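PDB 3EOF: putative oxidoreductase from Bacteroides fragilis NCTC 9343, which binds flavin mononucleotide and probably acts as an NADPH-dependent oxidoreductase. Local coordinates for residues P138-F152 / E235-M247. Numbering follows the deposited sequence.
Sequences PQMIIDALHLPELVF and ENLLKVLRRQGFM
Gln244 reaches from the end of helix 227-243 into the loop that joins helix 138-145 to strand 151-160. Its NE2 gives a nearly straight hydrogen bond to Val151 O (2.9 Å, 177°), with the acceptor in the amide plane. A longer bond runs from NE2 to Leu147 O, above that carbonyl's plane. The backbone adds Leu150 N to Gln244 O (2.7 Å). Leu150 lies in the type II turn 148-151, and Gln244 just precedes Gly245, the C-prime residue of the Schellman motif that ends the helix.

At the exposed edge, Arg243 holds Gln139 OE1 side-on through NE and NH2, both from one face of the amide. Gln139 NE2 turns back to Asp143 OD1 (2.9 Å). Water 1 links Gln139 N to Asn236 ND2.

The apolar layer centres on Phe152. With CG anti to the backbone N (chi1 -167°), the ring is carried onto Leu237, Val240 and Leu241. Leu241 CD2 lies over one face, and Val240 CG1 sits 3.4 Å from Phe152 CE2. Ile142 CD1 meets Val240 CG1 tip to tip and tightly, at 3.3 Å. Leu150 CD2 lies over the face of Phe246, 4.2 Å from the ring centroid, as a CH-pi contact. Phe103 meets both phenylalanine rings.

The C-terminal helix is thus joined to the nitroreductase-fold core by apolar packing and by side-chain bonds at the rim. The Gln244 amide and carbonyl bind the loop backbone, which probably holds the turn in place.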
ATOM      1  N   PRO A 138      -1.129 -15.365  -7.812  1.00 24.71           N
ATOM      2  CA  PRO A 138      -0.305 -14.488  -8.620  1.00 24.77           C
ATOM      3  C   PRO A 138       0.217 -15.207  -9.858  1.00 22.54           C
ATOM      4  O   PRO A 138       0.284 -14.616 -10.917  1.00 23.62           O
ATOM      5  CB  PRO A 138       0.835 -14.069  -7.652  1.00 20.78           C
ATOM      6  CG  PRO A 138       0.930 -15.229  -6.685  1.00 23.55           C
ATOM      7  CD  PRO A 138      -0.509 -15.620  -6.493  1.00 25.45           C
ATOM      8  N   GLN A 139       0.573 -16.477  -9.775  1.00 24.15           N
ATOM      9  CA  GLN A 139       1.065 -17.106 -10.989  1.00 21.85           C
ATOM     10  C   GLN A 139       0.070 -17.036 -12.136  1.00 20.98           C
ATOM     11  O   GLN A 139       0.463 -16.783 -13.254  1.00 25.10           O
ATOM     12  CB  GLN A 139       1.489 -18.542 -10.752  1.00 22.41           C
ATOM     13  CG  GLN A 139       2.292 -19.132 -11.978  1.00 25.08           C
ATOM     14  CD  GLN A 139       3.570 -18.352 -12.261  1.00 27.89           C
ATOM     15  OE1 GLN A 139       4.390 -18.203 -11.375  1.00 31.38           O
ATOM     16  NE2 GLN A 139       3.734 -17.838 -13.495  1.00 24.15           N
HETATM   17  N   MSE A 140      -1.213 -17.256 -11.864  1.00 24.35           N
HETATM   18  CA  MSE A 140      -2.265 -17.253 -12.885  1.00 21.91           C
HETATM   19  C   MSE A 140      -2.440 -15.884 -13.474  1.00 18.88           C
HETATM   20  O   MSE A 140      -2.728 -15.737 -14.638  1.00 20.65           O
HETATM   21  CB  MSE A 140      -3.587 -17.701 -12.292  1.00 20.45           C
HETATM   22  CG  MSE A 140      -3.636 -19.201 -11.910  1.00 23.48           C
HETATM   23 SE   MSE A 140      -5.345 -19.689 -11.091  0.75 27.94          SE
HETATM   24  CE  MSE A 140      -6.423 -19.579 -12.532  1.00 27.14           C
ATOM     25  N   ILE A 141      -2.310 -14.884 -12.660  1.00 18.96           N
ATOM     26  CA  ILE A 141      -2.424 -13.495 -13.132  1.00 18.32           C
ATOM     27  C   ILE A 141      -1.175 -13.231 -13.949  1.00 23.83           C
ATOM     28  O   ILE A 141      -1.255 -12.643 -15.004  1.00 25.53           O
ATOM     29  CB  ILE A 141      -2.567 -12.556 -11.944  1.00 20.15           C
ATOM     30  CG1 ILE A 141      -3.882 -12.872 -11.232  1.00 20.80           C
ATOM     31  CG2 ILE A 141      -2.565 -11.083 -12.381  1.00 14.61           C
ATOM     32  CD1 ILE A 141      -4.063 -12.206  -9.895  1.00 15.95           C
ATOM     33  N   ILE A 142      -0.010 -13.705 -13.478  1.00 23.31           N
ATOM     34  CA  ILE A 142       1.222 -13.534 -14.246  1.00 23.62           C
ATOM     35  C   ILE A 142       1.109 -14.130 -15.653  1.00 22.79           C
ATOM     36  O   ILE A 142       1.491 -13.494 -16.623  1.00 21.19           O
ATOM     37  CB  ILE A 142       2.436 -14.095 -13.510  1.00 21.79           C
ATOM     38  CG1 ILE A 142       2.770 -13.173 -12.324  1.00 24.38           C
ATOM     39  CG2 ILE A 142       3.614 -14.259 -14.482  1.00 22.08           C
ATOM     40  CD1 ILE A 142       3.568 -13.894 -11.234  1.00 23.52           C
ATOM     41  N   ASP A 143       0.614 -15.370 -15.737  1.00 21.68           N
ATOM     42  CA  ASP A 143       0.440 -16.025 -16.976  1.00 22.33           C
ATOM     43  C   ASP A 143      -0.610 -15.277 -17.815  1.00 23.74           C
ATOM     44  O   ASP A 143      -0.420 -15.045 -19.019  1.00 26.02           O
ATOM     45  CB  ASP A 143      -0.036 -17.478 -16.745  1.00 21.47           C
ATOM     46  CG  ASP A 143       0.979 -18.328 -16.008  1.00 24.86           C
ATOM     47  OD1 ASP A 143       2.167 -17.966 -15.981  1.00 26.03           O
ATOM     48  OD2 ASP A 143       0.585 -19.401 -15.479  1.00 40.55           O
ATOM     49  N   ALA A 144      -1.703 -14.859 -17.187  1.00 23.54           N
ATOM     50  CA  ALA A 144      -2.805 -14.230 -17.933  1.00 20.86           C
ATOM     51  C   ALA A 144      -2.419 -12.914 -18.573  1.00 22.51           C
ATOM     52  O   ALA A 144      -2.748 -12.684 -19.753  1.00 23.27           O
ATOM     53  CB  ALA A 144      -4.054 -14.069 -17.045  1.00 19.45           C
ATOM     54  N   LEU A 145      -1.686 -12.095 -17.819  1.00 19.41           N
ATOM     55  CA  LEU A 145      -1.327 -10.745 -18.254  1.00 23.24           C
ATOM     56  C   LEU A 145       0.075 -10.671 -18.828  1.00 23.24           C
ATOM     57  O   LEU A 145       0.546  -9.596 -19.191  1.00 17.67           O
ATOM     58  CB  LEU A 145      -1.487  -9.757 -17.104  1.00 20.04           C
ATOM     59  CG  LEU A 145      -2.844  -9.816 -16.386  1.00 19.22           C
ATOM     60  CD1 LEU A 145      -2.916  -8.805 -15.288  1.00 13.86           C
ATOM     61  CD2 LEU A 145      -4.002  -9.656 -17.390  1.00 16.35           C
ATOM     62  N   HIS A 146       0.735 -11.820 -18.914  1.00 21.68           N
ATOM     63  CA  HIS A 146       2.077 -11.869 -19.458  1.00 26.48           C
ATOM     64  C   HIS A 146       3.074 -10.954 -18.734  1.00 25.03           C
ATOM     65  O   HIS A 146       3.870 -10.262 -19.362  1.00 25.19           O
ATOM     66  CB  HIS A 146       2.038 -11.540 -20.964  1.00 28.99           C
ATOM     67  CG  HIS A 146       1.125 -12.438 -21.732  1.00 36.91           C
ATOM     68  ND1 HIS A 146      -0.026 -11.990 -22.340  1.00 44.35           N
ATOM     69  CD2 HIS A 146       1.160 -13.777 -21.931  1.00 44.77           C
ATOM     70  CE1 HIS A 146      -0.642 -13.010 -22.915  1.00 51.60           C
ATOM     71  NE2 HIS A 146       0.059 -14.105 -22.682  1.00 50.42           N
ATOM     72  N   LEU A 147       3.053 -11.017 -17.409  1.00 25.32           N
ATOM     73  CA  LEU A 147       3.919 -10.208 -16.563  1.00 23.96           C
ATOM     74  C   LEU A 147       5.277 -10.906 -16.531  1.00 24.62           C
ATOM     75  O   LEU A 147       5.386 -12.093 -16.158  1.00 25.02           O
ATOM     76  CB  LEU A 147       3.334 -10.075 -15.159  1.00 22.47           C
ATOM     77  CG  LEU A 147       1.885  -9.584 -15.102  1.00 15.09           C
ATOM     78  CD1 LEU A 147       1.527  -9.559 -13.631  1.00 15.16           C
ATOM     79  CD2 LEU A 147       1.741  -8.229 -15.775  1.00 23.13           C
ATOM     80  N   PRO A 148       6.287 -10.225 -17.032  1.00 24.75           N
ATOM     81  CA  PRO A 148       7.602 -10.775 -17.097  1.00 26.78           C
ATOM     82  C   PRO A 148       8.407 -10.614 -15.782  1.00 27.47           C
ATOM     83  O   PRO A 148       7.873 -10.181 -14.761  1.00 28.23           O
ATOM     84  CB  PRO A 148       8.229  -9.969 -18.253  1.00 26.20           C
ATOM     85  CG  PRO A 148       7.618  -8.706 -18.213  1.00 29.66           C
ATOM     86  CD  PRO A 148       6.250  -8.864 -17.612  1.00 28.34           C
ATOM     87  N   GLU A 149       9.695 -10.945 -15.815  1.00 25.18           N
ATOM     88  CA  GLU A 149      10.530 -10.849 -14.641  1.00 24.24           C
ATOM     89  C   GLU A 149      10.583  -9.406 -14.097  1.00 24.34           C
ATOM     90  O   GLU A 149      10.548  -8.461 -14.848  1.00 24.43           O
ATOM     91  CB  GLU A 149      11.917 -11.448 -14.975  1.00 26.08           C
ATOM     92  CG  GLU A 149      12.875 -11.635 -13.791  1.00 37.51           C
ATOM     93  CD  GLU A 149      14.113 -12.461 -14.146  1.00 30.71           C
ATOM     94  OE1 GLU A 149      13.994 -13.267 -15.099  1.00 34.98           O
ATOM     95  OE2 GLU A 149      15.159 -12.306 -13.450  1.00 44.56           O
ATOM     96  N   LEU A 150      10.627  -9.279 -12.771  1.00 22.00           N
ATOM     97  CA  LEU A 150      10.613  -8.019 -12.034  1.00 22.53           C
ATOM     98  C   LEU A 150       9.261  -7.294 -12.070  1.00 23.46           C
ATOM     99  O   LEU A 150       9.165  -6.088 -11.746  1.00 24.52           O
ATOM    100  CB  LEU A 150      11.770  -7.125 -12.441  1.00 21.82           C
ATOM    101  CG  LEU A 150      13.154  -7.697 -12.181  1.00 25.82           C
ATOM    102  CD1 LEU A 150      14.192  -6.646 -12.567  1.00 28.04           C
ATOM    103  CD2 LEU A 150      13.318  -8.150 -10.740  1.00 26.37           C
ATOM    104  N   VAL A 151       8.213  -8.054 -12.416  1.00 21.86           N
ATOM    105  CA  VAL A 151       6.815  -7.578 -12.413  1.00 22.70           C
ATOM    106  C   VAL A 151       6.038  -8.617 -11.630  1.00 22.76           C
ATOM    107  O   VAL A 151       6.182  -9.806 -11.856  1.00 27.68           O
ATOM    108  CB  VAL A 151       6.186  -7.377 -13.813  1.00 24.57           C
ATOM    109  CG1 VAL A 151       4.788  -6.779 -13.676  1.00 21.41           C
ATOM    110  CG2 VAL A 151       7.096  -6.438 -14.725  1.00 15.53           C
ATOM    111  N   PHE A 152       5.264  -8.134 -10.667  1.00 24.04           N
ATOM    112  CA  PHE A 152       4.525  -8.967  -9.778  1.00 23.29           C
ATOM    113  C   PHE A 152       3.159  -8.317  -9.486  1.00 22.00           C
ATOM    114  O   PHE A 152       3.097  -7.136  -9.119  1.00 21.84           O
ATOM    115  CB  PHE A 152       5.352  -9.155  -8.466  1.00 23.86           C
ATOM    116  CG  PHE A 152       4.811 -10.255  -7.589  1.00 27.09           C
ATOM    117  CD1 PHE A 152       3.681 -10.043  -6.813  1.00 23.61           C
ATOM    118  CD2 PHE A 152       5.405 -11.504  -7.574  1.00 23.24           C
ATOM    119  CE1 PHE A 152       3.124 -11.067  -6.053  1.00 32.48           C
ATOM    120  CE2 PHE A 152       4.862 -12.531  -6.816  1.00 29.50           C
ATOM    121  CZ  PHE A 152       3.715 -12.299  -6.044  1.00 27.46           C
ATOM    122  N   GLU A 235       4.203 -19.840   1.288  1.00 21.07           N
ATOM    123  CA  GLU A 235       5.137 -20.595   0.523  1.00 25.79           C
ATOM    124  C   GLU A 235       4.976 -20.310  -0.949  1.00 21.18           C
ATOM    125  O   GLU A 235       5.976 -20.142  -1.667  1.00 19.28           O
ATOM    126  CB  GLU A 235       5.016 -22.114   0.817  1.00 24.69           C
ATOM    127  CG  GLU A 235       5.568 -22.546   2.196  1.00 40.35           C
ATOM    128  CD  GLU A 235       7.017 -22.078   2.435  1.00 48.11           C
ATOM    129  OE1 GLU A 235       7.893 -22.424   1.613  1.00 51.28           O
ATOM    130  OE2 GLU A 235       7.260 -21.355   3.433  1.00 47.39           O
ATOM    131  N   ASN A 236       3.729 -20.263  -1.405  1.00 20.79           N
ATOM    132  CA  ASN A 236       3.441 -19.973  -2.813  1.00 23.24           C
ATOM    133  C   ASN A 236       4.024 -18.579  -3.188  1.00 26.13           C
ATOM    134  O   ASN A 236       4.600 -18.370  -4.263  1.00 29.27           O
ATOM    135  CB  ASN A 236       1.924 -20.038  -3.097  1.00 23.13           C
ATOM    136  CG  ASN A 236       1.598 -19.730  -4.547  1.00 18.74           C
ATOM    137  OD1 ASN A 236       2.095 -20.398  -5.393  1.00 23.50           O
ATOM    138  ND2 ASN A 236       0.827 -18.669  -4.824  1.00 24.45           N
ATOM    139  N   LEU A 237       3.916 -17.643  -2.271  1.00 27.71           N
ATOM    140  CA  LEU A 237       4.399 -16.294  -2.493  1.00 28.70           C
ATOM    141  C   LEU A 237       5.903 -16.281  -2.710  1.00 28.40           C
ATOM    142  O   LEU A 237       6.405 -15.568  -3.578  1.00 27.95           O
ATOM    143  CB  LEU A 237       4.038 -15.463  -1.284  1.00 29.72           C
ATOM    144  CG  LEU A 237       4.167 -13.954  -1.258  1.00 37.38           C
ATOM    145  CD1 LEU A 237       3.588 -13.291  -2.520  1.00 42.60           C
ATOM    146  CD2 LEU A 237       3.435 -13.472   0.023  1.00 37.42           C
ATOM    147  N   LEU A 238       6.621 -17.077  -1.922  1.00 28.93           N
ATOM    148  CA  LEU A 238       8.070 -17.156  -2.042  1.00 27.71           C
ATOM    149  C   LEU A 238       8.415 -17.763  -3.372  1.00 25.46           C
ATOM    150  O   LEU A 238       9.268 -17.242  -4.051  1.00 26.06           O
ATOM    151  CB  LEU A 238       8.687 -17.954  -0.891  1.00 28.77           C
ATOM    152  CG  LEU A 238       8.555 -17.309   0.492  1.00 27.87           C
ATOM    153  CD1 LEU A 238       8.972 -18.276   1.579  1.00 23.75           C
ATOM    154  CD2 LEU A 238       9.364 -16.075   0.515  1.00 25.16           C
ATOM    155  N   LYS A 239       7.721 -18.835  -3.757  1.00 25.88           N
ATOM    156  CA  LYS A 239       7.923 -19.452  -5.041  1.00 26.29           C
ATOM    157  C   LYS A 239       7.718 -18.498  -6.224  1.00 25.49           C
ATOM    158  O   LYS A 239       8.506 -18.483  -7.164  1.00 25.87           O
ATOM    159  CB  LYS A 239       7.009 -20.678  -5.209  1.00 27.31           C
ATOM    160  CG  LYS A 239       7.391 -21.853  -4.347  1.00 30.40           C
ATOM    161  CD  LYS A 239       6.430 -23.044  -4.577  1.00 32.43           C
ATOM    162  CE  LYS A 239       6.859 -24.255  -3.741  1.00 37.88           C
ATOM    163  NZ  LYS A 239       5.933 -25.456  -3.882  1.00 48.50           N
ATOM    164  N   VAL A 240       6.647 -17.721  -6.188  1.00 23.82           N
ATOM    165  CA  VAL A 240       6.321 -16.841  -7.290  1.00 23.24           C
ATOM    166  C   VAL A 240       7.256 -15.643  -7.298  1.00 22.41           C
ATOM    167  O   VAL A 240       7.666 -15.187  -8.378  1.00 20.68           O
ATOM    168  CB  VAL A 240       4.840 -16.419  -7.272  1.00 23.67           C
ATOM    169  CG1 VAL A 240       4.505 -15.498  -8.447  1.00 18.61           C
ATOM    170  CG2 VAL A 240       3.974 -17.652  -7.337  1.00 23.29           C
ATOM    171  N   LEU A 241       7.640 -15.160  -6.123  1.00 21.05           N
ATOM    172  CA  LEU A 241       8.587 -14.049  -6.051  1.00 20.84           C
ATOM    173  C   LEU A 241       9.924 -14.495  -6.666  1.00 22.80           C
ATOM    174  O   LEU A 241      10.572 -13.741  -7.396  1.00 21.09           O
ATOM    175  CB  LEU A 241       8.785 -13.619  -4.608  1.00 23.90           C
ATOM    176  CG  LEU A 241       7.760 -12.701  -3.957  1.00 26.05           C
ATOM    177  CD1 LEU A 241       7.988 -12.768  -2.438  1.00 27.84           C
ATOM    178  CD2 LEU A 241       7.911 -11.302  -4.477  1.00 24.91           C
ATOM    179  N   ARG A 242      10.302 -15.750  -6.407  1.00 23.48           N
ATOM    180  CA  ARG A 242      11.535 -16.319  -6.938  1.00 27.46           C
ATOM    181  C   ARG A 242      11.468 -16.359  -8.484  1.00 27.08           C
ATOM    182  O   ARG A 242      12.356 -15.880  -9.201  1.00 26.17           O
ATOM    183  CB  ARG A 242      11.736 -17.724  -6.345  1.00 24.44           C
ATOM    184  CG  ARG A 242      12.967 -18.484  -6.863  1.00 31.79           C
ATOM    185  CD  ARG A 242      13.375 -19.683  -5.938  1.00 39.85           C
ATOM    186  NE  ARG A 242      13.381 -19.302  -4.507  1.00 55.10           N
ATOM    187  CZ  ARG A 242      12.559 -19.790  -3.564  1.00 58.61           C
ATOM    188  NH1 ARG A 242      11.659 -20.747  -3.836  1.00 59.81           N
ATOM    189  NH2 ARG A 242      12.667 -19.335  -2.314  1.00 57.76           N
ATOM    190  N   ARG A 243      10.351 -16.888  -8.968  1.00 28.37           N
ATOM    191  CA  ARG A 243      10.092 -17.084 -10.381  1.00 26.40           C
ATOM    192  C   ARG A 243      10.125 -15.725 -11.077  1.00 24.18           C
ATOM    193  O   ARG A 243      10.575 -15.595 -12.222  1.00 24.25           O
ATOM    194  CB  ARG A 243       8.733 -17.772 -10.494  1.00 27.52           C
ATOM    195  CG  ARG A 243       8.669 -18.874 -11.492  1.00 39.85           C
ATOM    196  CD  ARG A 243       8.013 -20.129 -10.874  1.00 48.12           C
ATOM    197  NE  ARG A 243       6.595 -19.968 -10.553  1.00 52.77           N
ATOM    198  CZ  ARG A 243       5.859 -20.827  -9.829  1.00 50.96           C
ATOM    199  NH1 ARG A 243       6.396 -21.916  -9.271  1.00 47.01           N
ATOM    200  NH2 ARG A 243       4.570 -20.571  -9.625  1.00 37.89           N
ATOM    201  N   GLN A 244       9.671 -14.696 -10.389  1.00 23.51           N
ATOM    202  CA  GLN A 244       9.664 -13.332 -10.968  1.00 20.65           C
ATOM    203  C   GLN A 244      10.932 -12.518 -10.715  1.00 22.77           C
ATOM    204  O   GLN A 244      10.990 -11.298 -11.018  1.00 23.06           O
ATOM    205  CB  GLN A 244       8.461 -12.536 -10.474  1.00 21.28           C
ATOM    206  CG  GLN A 244       7.112 -13.079 -10.917  1.00 25.00           C
ATOM    207  CD  GLN A 244       7.000 -13.342 -12.406  1.00 25.64           C
ATOM    208  OE1 GLN A 244       7.228 -14.461 -12.870  1.00 19.19           O
ATOM    209  NE2 GLN A 244       6.637 -12.348 -13.145  1.00 19.12           N
ATOM    210  N   GLY A 245      11.930 -13.183 -10.159  1.00 21.56           N
ATOM    211  CA  GLY A 245      13.220 -12.617  -9.882  1.00 22.74           C
ATOM    212  C   GLY A 245      13.335 -11.652  -8.735  1.00 27.46           C
ATOM    213  O   GLY A 245      14.280 -10.845  -8.707  1.00 26.76           O
ATOM    214  N   PHE A 246      12.398 -11.707  -7.785  1.00 28.09           N
ATOM    215  CA  PHE A 246      12.487 -10.824  -6.631  1.00 27.61           C
ATOM    216  C   PHE A 246      13.158 -11.507  -5.459  1.00 29.42           C
ATOM    217  O   PHE A 246      13.195 -10.987  -4.353  1.00 33.67           O
ATOM    218  CB  PHE A 246      11.136 -10.253  -6.255  1.00 25.03           C
ATOM    219  CG  PHE A 246      10.722  -9.105  -7.104  1.00 21.39           C
ATOM    220  CD1 PHE A 246      11.412  -7.894  -7.029  1.00 21.66           C
ATOM    221  CD2 PHE A 246       9.618  -9.198  -7.933  1.00 17.25           C
ATOM    222  CE1 PHE A 246      10.998  -6.782  -7.794  1.00 21.90           C
ATOM    223  CE2 PHE A 246       9.193  -8.114  -8.658  1.00 25.95           C
ATOM    224  CZ  PHE A 246       9.898  -6.894  -8.594  1.00 25.16           C
HETATM  225  N   MSE A 247      13.693 -12.672  -5.715  1.00 31.95           N
HETATM  226  CA  MSE A 247      14.558 -13.354  -4.793  1.00 38.81           C
HETATM  227  C   MSE A 247      15.171 -14.544  -5.457  1.00 41.07           C
HETATM  228  O   MSE A 247      14.702 -14.992  -6.508  1.00 41.38           O
HETATM  229  CB  MSE A 247      13.874 -13.770  -3.523  1.00 40.15           C
HETATM  230  CG  MSE A 247      12.503 -14.295  -3.669  1.00 45.46           C
HETATM  231 SE   MSE A 247      11.859 -14.289  -1.842  0.75 50.92          SE
HETATM  232  CE  MSE A 247      12.741 -16.034  -1.287  1.00 34.75           C
TER
HETATM  233  O   HOH W   1       0.299 -18.706  -7.838  1.00 25.91           O
HETATM  234  O   HOH W   2       6.260 -16.702 -12.988  1.00 45.85           O
HETATM  235  O   HOH W   3      16.483 -10.950 -10.687  1.00 30.84           O